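Long-range contacts in glyoxylate reductase (Paecilomyces sp. J18, PDB 3WNV), which probably reduces glyoxylate to glycolate with a nicotinamide cofactor, as a member of the D-isomer-specific 2-hydroxyacid dehydrogenase family: residues 56-61 and 89-94; 80-85 and 102-107. All blocks are in the same frame, centred on the assembly; numbering follows the deposited sequence.

Interaction 1: 56-61 and 89-94; sequences RSNIST and YDNIDV
N58 OD1 takes two hydrogen bonds: one from N91 ND2 at 2.9 Å, the other from a water 2.8 Å from OD1 that itself accepts from the backbone N of D90. The N91 bond is moderately bent, 148° at the hydrogen, and the two amide planes stand 55° apart. N91 reaches across because CG sits between its own backbone N and carbonyl carbon (chi1 48°), which directs the amide at the turn opposite. Its other end, OD1, accepts from R56 NH1 at 3.0 Å. The guanidinium and amide planes are almost perpendicular, so NH1 offers its hydrogen from above the carbonyl plane while OD1 lies at the guanidinium edge, near that plane. Both ends of the N91 amide are thereby engaged, which should fix which way round it sits. At the C-terminal edge of the five-stranded parallel sheet, this joins the type I turn 58-61, just beyond strand 51-57, to the type I turn 89-92 after the neighbouring strand 81-85. T61 OG1 bonds back to N58 O at 2.8 Å, bracing the first turn from within, and N58 ND2 holds G88 O. I92 slides past R56, with CG1 3.4 Å from NH1, and the guanidinium also makes a cation-pi contact with F67.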
# COMPACT_ATOMS: atom_id res chain seq x y z
N ARG A 56 -4.03 15.49 0.66
CA ARG A 56 -3.24 14.89 1.72
C ARG A 56 -2.58 13.66 1.19
O ARG A 56 -2.89 13.19 0.08
CB ARG A 56 -4.12 14.55 2.94
CG ARG A 56 -5.07 13.38 2.71
CD ARG A 56 -5.83 13.04 3.99
NE ARG A 56 -4.93 12.57 5.08
CZ ARG A 56 -4.57 11.28 5.25
NH1 ARG A 56 -4.98 10.34 4.41
NH2 ARG A 56 -3.80 10.94 6.29
N SER A 57 -1.69 13.07 1.98
CA SER A 57 -1.01 11.83 1.57
C SER A 57 -0.85 10.82 2.71
O SER A 57 -1.04 11.16 3.88
CB SER A 57 0.36 12.16 1.02
OG SER A 57 1.16 12.78 2.04
N ASN A 58 -0.45 9.59 2.37
CA ASN A 58 -0.14 8.63 3.44
C ASN A 58 0.97 9.15 4.33
O ASN A 58 0.88 9.08 5.56
CB ASN A 58 0.20 7.25 2.85
CG ASN A 58 -1.04 6.45 2.49
OD1 ASN A 58 -2.08 6.50 3.17
ND2 ASN A 58 -0.95 5.69 1.40
N ILE A 59 2.02 9.72 3.74
CA ILE A 59 3.10 10.24 4.57
C ILE A 59 2.65 11.36 5.52
O ILE A 59 3.14 11.45 6.66
CB ILE A 59 4.29 10.71 3.69
CG1 ILE A 59 4.97 9.49 3.09
CG2 ILE A 59 5.28 11.47 4.48
CD1 ILE A 59 5.98 9.85 2.03
N SER A 60 1.72 12.21 5.07
CA SER A 60 1.28 13.39 5.83
C SER A 60 0.51 13.05 7.11
O SER A 60 0.26 13.93 7.94
CB SER A 60 0.42 14.34 4.97
OG SER A 60 -0.85 13.74 4.61
N THR A 61 0.18 11.77 7.28
CA THR A 61 -0.50 11.29 8.48
C THR A 61 0.34 11.65 9.72
O THR A 61 -0.18 11.90 10.81
CB THR A 61 -0.70 9.77 8.39
OG1 THR A 61 -1.40 9.47 7.19
CG2 THR A 61 -1.59 9.28 9.55
N TYR A 89 -5.80 3.74 1.62
CA TYR A 89 -6.30 4.91 2.39
C TYR A 89 -6.93 4.46 3.70
O TYR A 89 -7.99 4.95 4.08
CB TYR A 89 -7.27 5.73 1.54
CG TYR A 89 -8.25 4.89 0.73
CD1 TYR A 89 -7.91 4.42 -0.54
CD2 TYR A 89 -9.50 4.55 1.25
CE1 TYR A 89 -8.78 3.67 -1.29
CE2 TYR A 89 -10.39 3.81 0.51
CZ TYR A 89 -10.02 3.34 -0.74
OH TYR A 89 -10.92 2.58 -1.44
N ASP A 90 -6.29 3.51 4.37
CA ASP A 90 -6.88 2.95 5.57
C ASP A 90 -6.71 3.96 6.70
O ASP A 90 -7.24 3.75 7.80
CB ASP A 90 -6.29 1.56 5.90
CG ASP A 90 -4.78 1.57 5.96
OD1 ASP A 90 -4.22 1.92 7.02
OD2 ASP A 90 -4.15 1.22 4.95
N ASN A 91 -6.04 5.09 6.42
CA ASN A 91 -6.00 6.19 7.42
C ASN A 91 -7.08 7.29 7.19
O ASN A 91 -7.06 8.37 7.81
CB ASN A 91 -4.61 6.81 7.48
CG ASN A 91 -4.08 7.12 6.12
OD1 ASN A 91 -4.85 7.39 5.17
ND2 ASN A 91 -2.76 7.02 5.97
N ILE A 92 -8.03 7.01 6.30
CA ILE A 92 -9.21 7.86 6.18
C ILE A 92 -10.46 7.03 6.50
O ILE A 92 -10.63 5.92 5.97
CB ILE A 92 -9.37 8.36 4.76
CG1 ILE A 92 -8.09 9.04 4.30
CG2 ILE A 92 -10.61 9.28 4.64
CD1 ILE A 92 -8.17 9.56 2.86
N ASP A 93 -11.33 7.56 7.35
CA ASP A 93 -12.60 6.90 7.63
C ASP A 93 -13.58 7.30 6.55
O ASP A 93 -14.28 8.33 6.66
CB ASP A 93 -13.09 7.34 8.99
CG ASP A 93 -14.34 6.59 9.44
OD1 ASP A 93 -15.16 6.17 8.57
OD2 ASP A 93 -14.49 6.45 10.66
N VAL A 94 -13.64 6.50 5.50
CA VAL A 94 -14.50 6.82 4.37
C VAL A 94 -16.00 7.01 4.70
O VAL A 94 -16.62 7.94 4.21
CB VAL A 94 -14.30 5.81 3.22
CG1 VAL A 94 -15.26 6.11 2.07
CG2 VAL A 94 -12.81 5.82 2.76
O HOH W 1 -3.31 4.04 3.77

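Interaction 2: 80-85 and 102-107; sequences KYICHN and IAISST
I82 and I104 run alongside each other from paired positions of two parallel strands, with I104 CD1 3.5 Å from I82 CB and almost as near to I82 CD1. The second torsion of I104 (chi2 -80°) folds CD1 back toward its neighbour. I102 meets I82 at a slant, its CG2 branch 3.7 Å from I82 CG1, so the I82 side chain is touched by two isoleucines of the adjoining segment; A97 of helix 94-99 in turn packs on both I102 and I104. With an alanine in place of I82, CB could still touch I104 CD1, but losing CG1 and CD1 would probably leave I102 CG2 without its partner and open a gap beside I104 CD1. On the other face, the Y81 ring comes obliquely to A103, CD1 to CB 3.9 Å. Farther along that face C83 faces S105, whose OG approaches the CB and SG of the cysteine and also bonds to a water, 2.8 Å away, that donates to H84 O. The H84 ring turns from the partner strand, with NE2 bonded to G88 O. Between the two faces, four backbone bonds join the strands: A103 N to K80 O is nearly straight at 171°, and I82 N to A103 O, S105 N to I82 O and H84 N to S105 O follow. The strands run 13° from parallel. Strand 81-85, helix 94-99 and strand 103-105 form a beta-alpha-beta crossover, and the last is the edge strand of a parallel sheet with the 2-1-3-4-5 order of flavodoxin-like folds, as in the catalytic domain of 2-hydroxyacid dehydrogenases.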
# COMPACT_ATOMS: atom_id res chain seq x y z
N LYS A 80 -15.55 19.66 0.80
CA LYS A 80 -16.35 18.77 -0.04
C LYS A 80 -15.56 17.63 -0.64
O LYS A 80 -16.15 16.67 -1.10
CB LYS A 80 -17.15 19.54 -1.10
CG LYS A 80 -18.10 20.54 -0.46
CD LYS A 80 -19.42 20.70 -1.21
CE LYS A 80 -19.21 21.05 -2.68
NZ LYS A 80 -20.40 21.75 -3.27
N TYR A 81 -14.23 17.75 -0.63
CA TYR A 81 -13.34 16.80 -1.29
C TYR A 81 -12.09 16.59 -0.45
O TYR A 81 -11.53 17.54 0.12
CB TYR A 81 -12.90 17.32 -2.66
CG TYR A 81 -14.05 17.56 -3.57
CD1 TYR A 81 -14.63 16.52 -4.28
CD2 TYR A 81 -14.58 18.83 -3.69
CE1 TYR A 81 -15.74 16.76 -5.10
CE2 TYR A 81 -15.67 19.07 -4.51
CZ TYR A 81 -16.24 18.03 -5.21
OH TYR A 81 -17.32 18.27 -6.01
N ILE A 82 -11.62 15.35 -0.41
CA ILE A 82 -10.29 15.07 0.10
C ILE A 82 -9.64 14.24 -0.94
O ILE A 82 -10.13 13.15 -1.29
CB ILE A 82 -10.32 14.27 1.40
CG1 ILE A 82 -10.93 15.11 2.51
CG2 ILE A 82 -8.88 13.85 1.84
CD1 ILE A 82 -11.27 14.22 3.73
N CYS A 83 -8.55 14.75 -1.48
CA CYS A 83 -7.83 14.08 -2.53
C CYS A 83 -6.55 13.53 -1.95
O CYS A 83 -5.66 14.27 -1.55
CB CYS A 83 -7.58 15.05 -3.69
SG CYS A 83 -9.18 15.66 -4.41
N HIS A 84 -6.49 12.20 -1.87
CA HIS A 84 -5.47 11.47 -1.14
C HIS A 84 -4.41 10.85 -2.05
O HIS A 84 -4.73 10.22 -3.07
CB HIS A 84 -6.19 10.35 -0.33
CG HIS A 84 -5.25 9.40 0.37
ND1 HIS A 84 -4.62 9.71 1.57
CD2 HIS A 84 -4.83 8.16 0.03
CE1 HIS A 84 -3.89 8.67 1.94
NE2 HIS A 84 -3.98 7.73 1.02
N ASN A 85 -3.16 11.05 -1.68
CA ASN A 85 -2.03 10.48 -2.40
C ASN A 85 -1.74 9.11 -1.79
O ASN A 85 -1.21 8.98 -0.67
CB ASN A 85 -0.82 11.40 -2.31
CG ASN A 85 0.34 10.89 -3.12
OD1 ASN A 85 0.42 9.70 -3.39
ND2 ASN A 85 1.23 11.78 -3.52
N ILE A 102 -18.42 14.60 2.17
CA ILE A 102 -17.08 14.73 1.57
C ILE A 102 -16.77 13.55 0.64
O ILE A 102 -16.90 12.39 1.03
CB ILE A 102 -15.99 14.80 2.67
CG1 ILE A 102 -16.26 15.95 3.64
CG2 ILE A 102 -14.58 14.89 2.06
CD1 ILE A 102 -15.35 15.92 4.86
N ALA A 103 -16.35 13.85 -0.59
CA ALA A 103 -15.95 12.83 -1.57
C ALA A 103 -14.46 12.63 -1.48
O ALA A 103 -13.72 13.60 -1.31
CB ALA A 103 -16.36 13.25 -2.97
N ILE A 104 -14.01 11.37 -1.57
CA ILE A 104 -12.60 11.04 -1.43
C ILE A 104 -12.08 10.41 -2.71
O ILE A 104 -12.75 9.54 -3.28
CB ILE A 104 -12.41 9.97 -0.33
CG1 ILE A 104 -13.12 10.40 0.96
CG2 ILE A 104 -10.95 9.67 -0.09
CD1 ILE A 104 -12.36 11.40 1.78
N SER A 105 -10.91 10.83 -3.17
CA SER A 105 -10.21 10.14 -4.24
C SER A 105 -8.89 9.57 -3.75
O SER A 105 -8.34 10.02 -2.74
CB SER A 105 -10.02 11.09 -5.45
OG SER A 105 -9.10 12.11 -5.15
N SER A 106 -8.38 8.52 -4.42
CA SER A 106 -7.08 7.95 -4.05
C SER A 106 -6.30 7.87 -5.34
O SER A 106 -6.72 8.48 -6.34
CB SER A 106 -7.24 6.53 -3.47
OG SER A 106 -8.09 5.80 -4.35
N THR A 107 -5.20 7.13 -5.32
CA THR A 107 -4.37 6.98 -6.53
C THR A 107 -4.17 5.50 -6.89
O THR A 107 -3.08 4.97 -6.64
CB THR A 107 -3.00 7.61 -6.37
OG1 THR A 107 -2.28 7.00 -5.27
CG2 THR A 107 -3.14 9.12 -6.10
O HOH W 2 -6.41 11.25 -5.25

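From the N terminus, the chain passes through the end of strand 51-57 and the turn after it, the first half of interaction 1, then two short helices, before strand 81-85, the first half of interaction 2. It then enters the loop 89-94, where interaction 1 closes a loop of 27 intervening residues, and runs on through helix 94-99 to strand 103-105, where interaction 2 closes a shorter one of 16. Because the segments alternate, the two loops cross. They meet at strands 51-57 and 81-85, where R56 O is 2.8 Å from N85 N, a probable hydrogen bond. Interaction 2 attaches the sheet's edge strand, interaction 1 the turns beyond the C-terminal ends of these inner strands.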